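PDB 6PZ7: endoglucanase family 5 from Clostridium acetobutylicum ATCC 824, which probably hydrolyses internal beta-1,4-glucosidic bonds of cellulose and, with broad specificity, of related plant polysaccharides. Local coordinates for residues S61-I66 with H101-W106; F132-S137 with T181-S186; L220-P225 with G249-I254; I108-K113 with P147-S152. All blocks are in the same frame, centred on the assembly; numbering follows the deposited sequence.

Contact 1: S61-I66 with H101-W106; sequences SWSSHI and HHDTSW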
# COMPACT_ATOMS: atom_id res chain seq x y z
N SER A 61 6.76 -7.68 5.34
CA SER A 61 6.17 -8.49 6.40
C SER A 61 7.26 -8.75 7.44
O SER A 61 8.30 -9.33 7.12
CB SER A 61 5.62 -9.80 5.84
OG SER A 61 4.53 -9.53 4.96
N TRP A 62 7.04 -8.24 8.64
CA TRP A 62 8.08 -8.28 9.68
C TRP A 62 8.03 -9.52 10.54
O TRP A 62 9.06 -9.84 11.14
CB TRP A 62 7.99 -7.01 10.51
CG TRP A 62 8.18 -5.76 9.71
CD1 TRP A 62 7.19 -5.05 9.07
CD2 TRP A 62 9.42 -5.09 9.38
NE1 TRP A 62 7.74 -3.98 8.39
CE2 TRP A 62 9.10 -3.98 8.55
CE3 TRP A 62 10.76 -5.34 9.67
CZ2 TRP A 62 10.05 -3.11 8.06
CZ3 TRP A 62 11.73 -4.47 9.17
CH2 TRP A 62 11.37 -3.38 8.37
N SER A 63 6.88 -10.20 10.59
CA SER A 63 6.61 -11.24 11.59
C SER A 63 7.75 -12.24 11.75
O SER A 63 8.15 -12.56 12.88
CB SER A 63 5.31 -11.95 11.20
OG SER A 63 4.87 -12.82 12.24
N SER A 64 8.25 -12.79 10.65
CA SER A 64 9.27 -13.83 10.64
C SER A 64 10.64 -13.32 11.09
O SER A 64 11.57 -14.13 11.18
CB SER A 64 9.44 -14.43 9.23
OG SER A 64 8.24 -14.97 8.74
N HIS A 65 10.78 -12.03 11.29
CA HIS A 65 12.05 -11.38 11.57
C HIS A 65 12.06 -10.68 12.92
O HIS A 65 13.01 -9.94 13.20
CB HIS A 65 12.34 -10.38 10.45
CG HIS A 65 12.15 -10.96 9.09
ND1 HIS A 65 13.02 -11.87 8.54
CD2 HIS A 65 11.13 -10.83 8.22
CE1 HIS A 65 12.56 -12.24 7.35
NE2 HIS A 65 11.41 -11.63 7.14
N ILE A 66 11.04 -10.89 13.74
CA ILE A 66 10.88 -10.28 15.05
C ILE A 66 11.14 -11.35 16.12
O ILE A 66 10.55 -12.43 16.09
CB ILE A 66 9.46 -9.71 15.21
CG1 ILE A 66 9.22 -8.57 14.22
CG2 ILE A 66 9.23 -9.27 16.67
CD1 ILE A 66 7.75 -8.22 14.09
N HIS A 101 3.16 -5.28 6.73
CA HIS A 101 2.37 -5.94 5.68
C HIS A 101 1.63 -7.11 6.29
O HIS A 101 0.66 -6.90 7.05
CB HIS A 101 3.14 -6.18 4.39
CG HIS A 101 2.25 -6.24 3.20
ND1 HIS A 101 1.79 -5.11 2.58
CD2 HIS A 101 1.72 -7.30 2.54
CE1 HIS A 101 1.01 -5.49 1.57
NE2 HIS A 101 0.99 -6.81 1.51
N HIS A 102 2.02 -8.35 5.99
CA HIS A 102 1.32 -9.56 6.48
C HIS A 102 1.74 -9.85 7.92
O HIS A 102 2.47 -10.80 8.21
CB HIS A 102 1.62 -10.77 5.61
CG HIS A 102 1.14 -10.66 4.21
ND1 HIS A 102 -0.13 -10.25 3.86
CD2 HIS A 102 1.76 -10.91 3.03
CE1 HIS A 102 -0.25 -10.24 2.54
NE2 HIS A 102 0.88 -10.67 2.01
N ASP A 103 1.25 -8.99 8.81
CA ASP A 103 1.59 -8.92 10.23
C ASP A 103 0.34 -9.07 11.10
O ASP A 103 0.35 -8.72 12.28
CB ASP A 103 2.43 -7.66 10.48
CG ASP A 103 3.88 -7.86 10.01
OD1 ASP A 103 4.50 -8.80 10.53
OD2 ASP A 103 4.36 -7.09 9.15
N THR A 104 -0.74 -9.61 10.51
CA THR A 104 -1.98 -9.83 11.26
C THR A 104 -1.83 -10.86 12.36
O THR A 104 -2.69 -10.90 13.27
CB THR A 104 -3.14 -10.27 10.36
OG1 THR A 104 -2.81 -11.50 9.75
CG2 THR A 104 -3.44 -9.24 9.27
N SER A 105 -0.79 -11.68 12.34
CA SER A 105 -0.63 -12.68 13.39
C SER A 105 -0.40 -12.04 14.74
O SER A 105 -0.75 -12.65 15.77
CB SER A 105 0.54 -13.62 13.06
OG SER A 105 1.75 -12.92 12.96
N TRP A 106 0.19 -10.82 14.79
CA TRP A 106 0.51 -10.15 16.04
C TRP A 106 -0.14 -8.78 16.14
O TRP A 106 -0.16 -8.21 17.23
CB TRP A 106 2.04 -10.08 16.27
CG TRP A 106 2.79 -9.35 15.20
CD1 TRP A 106 3.30 -9.88 14.05
CD2 TRP A 106 3.15 -7.98 15.21
NE1 TRP A 106 3.95 -8.90 13.33
CE2 TRP A 106 3.86 -7.72 14.02
CE3 TRP A 106 2.91 -6.93 16.10
CZ2 TRP A 106 4.34 -6.47 13.71
CZ3 TRP A 106 3.41 -5.68 15.78
CH2 TRP A 106 4.11 -5.45 14.61
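The carboxylate of Asp103 grips the backbone where the 61-66 loop turns into its short 3-10 segment. Asp103 OD2 takes the N-H of Trp62 on its syn lone pair, at 3.0 Å and almost straight (176°). The same oxygen accepts His101 N on its anti side, within its own segment. Asp103 OD1 receives the indole N-H of Trp106 from above the carboxylate plane, 2.9 Å from NE1. Ser63 N lies 2.8 Å from OD1, but that bond is bent and weak. Donors on both oxygens fix the rotation of this buried carboxylate. Its plane lies only 24° from that of the Trp62 ring, whose CD1 edge faces OD2.

Ser61 OG adds a second tight point. Chi1 of -65° swings it over to the 101-106 backbone, where it accepts His102 N at 3.0 Å and lies 3.2 Å from His102 CB. It is also bonded to Asp27 O.

The outer side is looser. In one of the two conformers of Ser63, its OG shares a hydrogen bond of 3.2 Å with Ser105 OG, and Ser105 is exposed. Ile66 CD1 rests over the rim of one face of the Trp106 indole, 3.9 Å from CZ2, while Asp103 O lies over the opposite face.

Both segments are loops that follow barrel strands, 55-58 and 95-99, at the C-terminal end of the barrel, where TIM-barrel enzymes carry their active sites. Trp62 reaches down between helices 76-91 and 111-132, with its NE1 bonded to Asn99 O. Ile66 and Trp106 both lean on Glu120 of helix 111-132.

Contact 2: F132-S137 with T181-S186; sequences FKDYDS and TGSNNS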
# COMPACT_ATOMS: atom_id res chain seq x y z
N PHE A 132 15.33 4.26 9.89
CA PHE A 132 15.06 5.06 8.70
C PHE A 132 14.86 6.55 8.98
O PHE A 132 14.43 7.30 8.10
CB PHE A 132 13.85 4.45 7.96
CG PHE A 132 14.17 3.12 7.31
CD1 PHE A 132 14.76 3.11 6.05
CD2 PHE A 132 13.94 1.93 7.95
CE1 PHE A 132 15.13 1.91 5.47
CE2 PHE A 132 14.28 0.73 7.36
CZ PHE A 132 14.91 0.73 6.11
N LYS A 133 15.28 7.01 10.15
CA LYS A 133 14.90 8.34 10.62
C LYS A 133 15.52 9.48 9.81
O LYS A 133 14.96 10.59 9.79
CB LYS A 133 15.28 8.52 12.10
CG LYS A 133 16.76 8.58 12.38
CD LYS A 133 17.09 8.38 13.87
CE LYS A 133 16.44 9.44 14.73
NZ LYS A 133 16.64 9.17 16.18
N ASP A 134 16.67 9.25 9.18
CA ASP A 134 17.39 10.33 8.52
C ASP A 134 17.03 10.53 7.06
O ASP A 134 17.52 11.48 6.43
CB ASP A 134 18.90 10.15 8.65
CG ASP A 134 19.42 10.37 10.06
OD1 ASP A 134 18.77 11.04 10.89
OD2 ASP A 134 20.54 9.89 10.31
N TYR A 135 16.19 9.69 6.48
CA TYR A 135 15.75 9.90 5.09
C TYR A 135 14.92 11.18 5.00
O TYR A 135 14.23 11.57 5.95
CB TYR A 135 14.92 8.69 4.61
CG TYR A 135 15.79 7.50 4.28
CD1 TYR A 135 16.21 6.61 5.26
CD2 TYR A 135 16.23 7.26 2.97
CE1 TYR A 135 17.07 5.56 4.95
CE2 TYR A 135 17.06 6.20 2.67
CZ TYR A 135 17.45 5.36 3.67
OH TYR A 135 18.29 4.29 3.44
N ASP A 136 14.90 11.77 3.81
CA ASP A 136 14.08 12.96 3.56
C ASP A 136 12.63 12.56 3.28
O ASP A 136 12.24 11.40 3.43
CB ASP A 136 14.71 13.87 2.50
CG ASP A 136 14.66 13.35 1.11
OD1 ASP A 136 13.86 12.50 0.75
OD2 ASP A 136 15.54 13.83 0.31
N SER A 137 11.83 13.53 2.86
CA SER A 137 10.39 13.32 2.72
C SER A 137 10.01 12.43 1.57
O SER A 137 8.82 12.09 1.43
CB SER A 137 9.68 14.67 2.57
OG SER A 137 10.02 15.29 1.36
N THR A 181 10.76 9.30 17.61
CA THR A 181 12.16 9.01 17.29
C THR A 181 12.91 10.21 16.71
O THR A 181 14.16 10.16 16.62
CB THR A 181 12.27 7.81 16.34
OG1 THR A 181 11.64 8.10 15.07
CG2 THR A 181 11.66 6.58 16.94
N GLY A 182 12.22 11.30 16.36
CA GLY A 182 12.93 12.54 16.00
C GLY A 182 13.61 12.49 14.62
O GLY A 182 13.26 11.71 13.72
N SER A 183 14.61 13.37 14.48
CA SER A 183 15.23 13.65 13.19
C SER A 183 14.11 13.94 12.17
O SER A 183 13.11 14.58 12.51
CB SER A 183 16.15 12.51 12.74
OG SER A 183 16.85 12.85 11.52
N ASN A 184 14.22 13.41 10.95
CA ASN A 184 13.22 13.70 9.94
C ASN A 184 11.91 12.98 10.20
O ASN A 184 10.92 13.28 9.52
CB ASN A 184 13.77 13.40 8.55
CG ASN A 184 14.79 14.41 8.10
OD1 ASN A 184 14.83 15.55 8.61
ND2 ASN A 184 15.60 14.04 7.15
N ASN A 185 11.85 12.07 11.16
CA ASN A 185 10.58 11.45 11.52
C ASN A 185 9.63 12.43 12.17
O ASN A 185 8.43 12.15 12.21
CB ASN A 185 10.78 10.21 12.37
CG ASN A 185 11.41 9.07 11.60
OD1 ASN A 185 11.42 9.04 10.37
ND2 ASN A 185 11.92 8.10 12.33
N SER A 186 10.10 13.57 12.66
CA SER A 186 9.21 14.59 13.22
C SER A 186 8.29 15.16 12.15
O SER A 186 7.17 15.60 12.47
CB SER A 186 10.01 15.70 13.89
OG SER A 186 10.72 15.19 15.01
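Lys133 and Asn185 bring their CA atoms within 5.4 Å, and the type I turn 132-135 meets the 3-10 segment 184-186 through one weak backbone bond, Asn184 N to Lys133 O. Lys133 runs alongside the other segment. Its first torsion (69°) sets CG between the backbone N and carbonyl carbon, and in one of its two conformers a bend at chi3 lets NZ reach Thr181 O at 2.7 Å. The ammonium lies in the carbonyl plane, with a C=O...N angle of 160°. Thr181 sits just before Gly182, the first residue to leave the helix, so the lysine bonds a carbonyl at the C-terminal end of helix 161-180. Lys133 CE passes 3.7 Å from Ser183 CB.

Both loops lead from a helix of the TIM barrel, 111-132 or 161-180, into the next strand. They therefore join at the N-terminal end of the barrel, away from the end where GH5 enzymes bind substrate.

Ser183 OG donates to Asp134 OD1 at 2.7 Å, nearly along the C-O axis. Asn184 ND2 gives its firmer bond to Tyr135 O, 3.1 Å away, from well above the carbonyl plane. Its bond to Asp134 O is weak. Asn185 ND2 lies 3.4 Å from Lys133 CB. It donates to Ala129 O and, in the amide plane, to Thr181 OG1, which is also hydrogen-bonded to Ile178 O. Asn185 OD1 takes Arg188 NE.

Contact 3: L220-P225 with G249-I254; sequences LHMYAP and GQLNAI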
# COMPACT_ATOMS: atom_id res chain seq x y z
N LEU A 220 -6.02 3.56 1.13
CA LEU A 220 -7.14 2.70 0.73
C LEU A 220 -6.67 1.76 -0.36
O LEU A 220 -5.78 2.10 -1.15
CB LEU A 220 -8.33 3.54 0.22
CG LEU A 220 -8.87 4.58 1.19
CD1 LEU A 220 -9.89 5.46 0.47
CD2 LEU A 220 -9.48 3.94 2.42
N HIS A 221 -7.24 0.56 -0.41
CA HIS A 221 -6.96 -0.41 -1.46
C HIS A 221 -8.27 -0.69 -2.18
O HIS A 221 -9.31 -0.85 -1.53
CB HIS A 221 -6.38 -1.71 -0.92
CG HIS A 221 -5.06 -1.51 -0.24
ND1 HIS A 221 -4.45 -2.51 0.47
CD2 HIS A 221 -4.23 -0.43 -0.16
CE1 HIS A 221 -3.30 -2.06 0.96
NE2 HIS A 221 -3.16 -0.80 0.61
N MET A 222 -8.27 -0.68 -3.52
CA MET A 222 -9.53 -0.81 -4.25
C MET A 222 -9.29 -1.43 -5.63
O MET A 222 -8.98 -0.74 -6.62
CB MET A 222 -10.19 0.56 -4.37
CG MET A 222 -11.62 0.49 -4.91
SD MET A 222 -12.58 1.99 -4.95
CE MET A 222 -11.95 2.71 -6.45
N TYR A 223 -9.49 -2.73 -5.70
CA TYR A 223 -9.32 -3.50 -6.92
C TYR A 223 -10.66 -3.56 -7.64
O TYR A 223 -11.33 -4.59 -7.72
CB TYR A 223 -8.80 -4.89 -6.63
CG TYR A 223 -7.40 -5.00 -6.08
CD1 TYR A 223 -6.36 -5.44 -6.87
CD2 TYR A 223 -7.11 -4.71 -4.73
CE1 TYR A 223 -5.09 -5.62 -6.35
CE2 TYR A 223 -5.83 -4.87 -4.21
CZ TYR A 223 -4.83 -5.34 -5.02
OH TYR A 223 -3.57 -5.55 -4.54
N ALA A 224 -11.08 -2.44 -8.12
CA ALA A 224 -12.42 -2.28 -8.71
C ALA A 224 -12.38 -2.35 -10.23
O ALA A 224 -11.41 -1.92 -10.86
CB ALA A 224 -13.01 -0.93 -8.30
N PRO A 225 -13.47 -2.82 -10.86
CA PRO A 225 -14.58 -3.55 -10.25
C PRO A 225 -14.15 -4.97 -9.94
O PRO A 225 -13.45 -5.62 -10.74
CB PRO A 225 -15.66 -3.52 -11.33
CG PRO A 225 -14.91 -3.41 -12.63
CD PRO A 225 -13.60 -2.72 -12.32
N GLY A 249 -18.25 6.55 -9.56
CA GLY A 249 -18.99 6.63 -8.30
C GLY A 249 -18.13 6.24 -7.11
O GLY A 249 -18.19 6.88 -6.04
N GLN A 250 -17.33 5.19 -7.24
CA GLN A 250 -16.48 4.75 -6.14
C GLN A 250 -15.41 5.79 -5.84
O GLN A 250 -15.15 6.12 -4.67
CB GLN A 250 -15.86 3.40 -6.49
CG GLN A 250 -16.84 2.24 -6.52
CD GLN A 250 -16.26 1.03 -7.18
OE1 GLN A 250 -15.59 1.13 -8.21
NE2 GLN A 250 -16.51 -0.12 -6.60
N LEU A 251 -14.78 6.34 -6.87
CA LEU A 251 -13.76 7.36 -6.67
C LEU A 251 -14.37 8.64 -6.11
O LEU A 251 -13.77 9.29 -5.25
CB LEU A 251 -12.98 7.60 -7.96
CG LEU A 251 -12.12 6.43 -8.44
CD1 LEU A 251 -11.66 6.68 -9.86
CD2 LEU A 251 -10.93 6.24 -7.53
N ASN A 252 -15.58 8.98 -6.55
CA ASN A 252 -16.23 10.18 -6.03
C ASN A 252 -16.58 10.03 -4.56
O ASN A 252 -16.54 11.03 -3.81
CB ASN A 252 -17.46 10.49 -6.88
CG ASN A 252 -17.81 11.94 -6.83
OD1 ASN A 252 -16.93 12.80 -6.83
ND2 ASN A 252 -19.11 12.23 -6.78
N ALA A 253 -16.93 8.83 -4.10
CA ALA A 253 -17.18 8.64 -2.68
C ALA A 253 -15.93 8.93 -1.86
O ALA A 253 -16.01 9.53 -0.78
CB ALA A 253 -17.69 7.24 -2.39
N ILE A 254 -14.76 8.49 -2.33
CA ILE A 254 -13.49 8.75 -1.65
C ILE A 254 -13.18 10.24 -1.68
O ILE A 254 -12.80 10.83 -0.66
CB ILE A 254 -12.37 7.94 -2.31
CG1 ILE A 254 -12.63 6.43 -2.18
CG2 ILE A 254 -11.04 8.32 -1.72
CD1 ILE A 254 -11.73 5.56 -3.08
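Met222 is the central apolar side chain between the 220-225 segment and the helix at 249-254. Its CB and CG lead out extended, with CG anti to the backbone N (chi1 -170°). A bend at chi3 (82°) then turns the methyl toward Leu251, roughly across the helix. SD lies 3.9 Å from Gln250 CB, and CE lies 3.8 Å from Leu251 CD2. Both of those helix side chains cross the methionine at a slant. Ile254 comes instead end on, with CD1 at 4.1 Å from Met222 SD. The thioether thus meets three residues spread over just more than one helical turn.

Leu220 makes a second apolar meeting, tip to tip with Ile254. Leu220 CD1 is 3.8 Å from Ile254 CG2 and about as far from CG1 and CD1. One leucine methyl therefore touches the whole outer part of the isoleucine.

Polar atoms play little part, and no hydrogen bond spans the two segments. The Gln250 chain runs extended to its amide, where OE1 comes to 3.3 Å from Ala224 CB. This is a van der Waals contact between an amide oxygen and a methyl group.

The end of strand 216-221 and the loop after it pack against helix 241-259 in the outer layer of the TIM barrel. Leu220, Met222 and Ala224 point outward to that helix. His221 lies on the other side of the backbone, where its ND1 bonds Glu146. Strand 265-270 flanks the contact: Leu220 and Ile254 both touch Val265, and Leu251 touches Ile267. Leu247, further back on helix 241-259, covers Met222 and Ala224.

Contact 4: I108-K113 with P147-S152; sequences IPTYNK and PRIVGS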
# COMPACT_ATOMS: atom_id res chain seq x y z
N ILE A 108 -3.68 -7.41 16.12
CA ILE A 108 -5.01 -8.02 16.23
C ILE A 108 -6.00 -7.00 16.76
O ILE A 108 -6.00 -6.71 17.95
CB ILE A 108 -5.00 -9.30 17.07
CG1 ILE A 108 -3.89 -10.26 16.61
CG2 ILE A 108 -6.38 -9.95 16.99
CD1 ILE A 108 -3.63 -11.40 17.63
N PRO A 109 -6.89 -6.46 15.89
CA PRO A 109 -7.73 -5.33 16.33
C PRO A 109 -9.01 -5.76 17.04
O PRO A 109 -10.14 -5.62 16.54
CB PRO A 109 -8.00 -4.58 15.01
CG PRO A 109 -7.97 -5.65 13.98
CD PRO A 109 -6.82 -6.55 14.42
N THR A 110 -8.84 -6.28 18.26
CA THR A 110 -9.95 -6.50 19.19
C THR A 110 -9.59 -5.83 20.51
O THR A 110 -8.41 -5.66 20.84
CB THR A 110 -10.24 -8.00 19.45
OG1 THR A 110 -9.11 -8.56 20.12
CG2 THR A 110 -10.57 -8.74 18.19
N TYR A 111 -10.61 -5.51 21.32
CA TYR A 111 -10.33 -4.94 22.63
C TYR A 111 -9.53 -5.93 23.48
O TYR A 111 -8.62 -5.53 24.24
CB TYR A 111 -11.62 -4.56 23.36
CG TYR A 111 -12.40 -3.46 22.68
CD1 TYR A 111 -11.80 -2.26 22.28
CD2 TYR A 111 -13.76 -3.61 22.40
CE1 TYR A 111 -12.53 -1.25 21.70
CE2 TYR A 111 -14.48 -2.62 21.79
CZ TYR A 111 -13.88 -1.44 21.44
OH TYR A 111 -14.59 -0.46 20.81
N ASN A 112 -9.80 -7.21 23.34
CA ASN A 112 -9.12 -8.21 24.13
C ASN A 112 -7.63 -8.27 23.80
O ASN A 112 -6.82 -8.42 24.73
CB ASN A 112 -9.78 -9.55 23.87
CG ASN A 112 -9.06 -10.70 24.52
OD1 ASN A 112 -8.59 -11.61 23.80
ND2 ASN A 112 -8.97 -10.70 25.82
N LYS A 113 -7.25 -8.16 22.52
CA LYS A 113 -5.85 -8.26 22.10
C LYS A 113 -5.16 -6.92 22.01
O LYS A 113 -3.92 -6.89 21.77
CB LYS A 113 -5.72 -8.98 20.76
CG LYS A 113 -6.26 -10.41 20.75
CD LYS A 113 -5.41 -11.44 21.47
CE LYS A 113 -5.86 -12.85 21.08
NZ LYS A 113 -5.23 -13.93 21.91
N PRO A 147 -5.19 -4.03 8.11
CA PRO A 147 -5.39 -4.56 9.46
C PRO A 147 -6.83 -5.02 9.62
O PRO A 147 -7.77 -4.31 9.28
CB PRO A 147 -5.08 -3.36 10.37
CG PRO A 147 -5.36 -2.13 9.51
CD PRO A 147 -4.91 -2.57 8.11
N ARG A 148 -7.01 -6.22 10.16
CA ARG A 148 -8.31 -6.86 10.15
C ARG A 148 -8.27 -8.12 11.00
O ARG A 148 -7.21 -8.52 11.48
CB ARG A 148 -8.69 -7.21 8.71
CG ARG A 148 -7.85 -8.33 8.10
CD ARG A 148 -8.00 -8.40 6.59
NE ARG A 148 -7.35 -9.56 6.00
CZ ARG A 148 -6.06 -9.64 5.75
NH1 ARG A 148 -5.24 -8.65 5.97
NH2 ARG A 148 -5.58 -10.79 5.26
N ILE A 149 -9.44 -8.73 11.16
CA ILE A 149 -9.60 -10.02 11.84
C ILE A 149 -9.80 -11.10 10.78
O ILE A 149 -10.87 -11.22 10.18
CB ILE A 149 -10.74 -10.00 12.86
CG1 ILE A 149 -10.52 -8.88 13.88
CG2 ILE A 149 -10.87 -11.38 13.53
CD1 ILE A 149 -9.35 -9.03 14.73
N VAL A 150 -8.74 -11.85 10.50
CA VAL A 150 -8.81 -12.87 9.47
C VAL A 150 -9.80 -13.95 9.91
O VAL A 150 -9.77 -14.45 11.04
CB VAL A 150 -7.42 -13.46 9.21
CG1 VAL A 150 -7.51 -14.60 8.20
CG2 VAL A 150 -6.46 -12.38 8.72
N GLY A 151 -10.69 -14.32 8.99
CA GLY A 151 -11.72 -15.29 9.28
C GLY A 151 -12.98 -14.73 9.87
O GLY A 151 -13.96 -15.48 10.02
N SER A 152 -13.03 -13.44 10.17
CA SER A 152 -14.29 -12.95 10.68
C SER A 152 -15.27 -12.69 9.53
O SER A 152 -14.88 -12.48 8.37
CB SER A 152 -14.08 -11.68 11.46
OG SER A 152 -13.67 -10.67 10.59
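Ile149 reaches across to three consecutive residues, Ile108, Pro109 and Thr110, and makes most of this small contact. Its CB does not face the other segment directly. With chi1 at -57° and chi2 at -65°, the chain folds round so that the delta methyl arrives first. CB itself meets nothing in 108-113. CG1 comes next, 4.1 Å from Pro109 CG. The tip, CD1, does the real touching. It lies 3.6 Å from Pro109 CD, and the proline ring and the isoleucine chain lie side by side, running opposite ways. Ile108 CG2 is 3.8 Å from the same methyl, and Thr110 CG2 is 3.7 Å from it. Both of these side chains cross Ile149 at about a right angle. One methyl is thus held by three apolar groups.

Pro109 CD also rests 3.6 Å from Arg148 O, a backbone oxygen. Arg148 NE forms a salt bridge with Glu155. No hydrogen bond links the segments. Each is shaped by its own bonds. Pro109 is the centre of an inverse gamma turn, and its buried carbonyl O has no partner in the model. Thr110 OG1 caps the following helix by accepting Lys113 N. Ile149 opens a type II turn, and its O takes Ser152 N and, in one conformer, Ser152 OG.

The contact joins two loops beyond the C-terminal ends of the barrel strands. Segment 108-113 runs into the first turn of helix 111-132. Segment 147-152 follows strand 139-142 and precedes helix 161-180, whose Ile167 and Glu162 touch Pro109 and Thr110.

How the contacts relate
All four contacts belong to one eight-stranded TIM barrel. Contact 1 closes before contact 4 opens. The two are neighbours, with centres 14 Å apart, and touch where Thr104 packs on Arg148 and Val150. They tie together successive loops at the end of the barrel where GH5 active sites lie. Contact 2 ties successive helix-to-strand loops at the far end, 30 Å from contact 4 between centres. These two share helix 111-132: contact 4 lies at its start and contact 2 just past its end. Their segments alternate along the chain. Contact 3 comes last, 27 Å from contact 1 between centres and across the barrel, and ties strand 216-221 to helix 241-259.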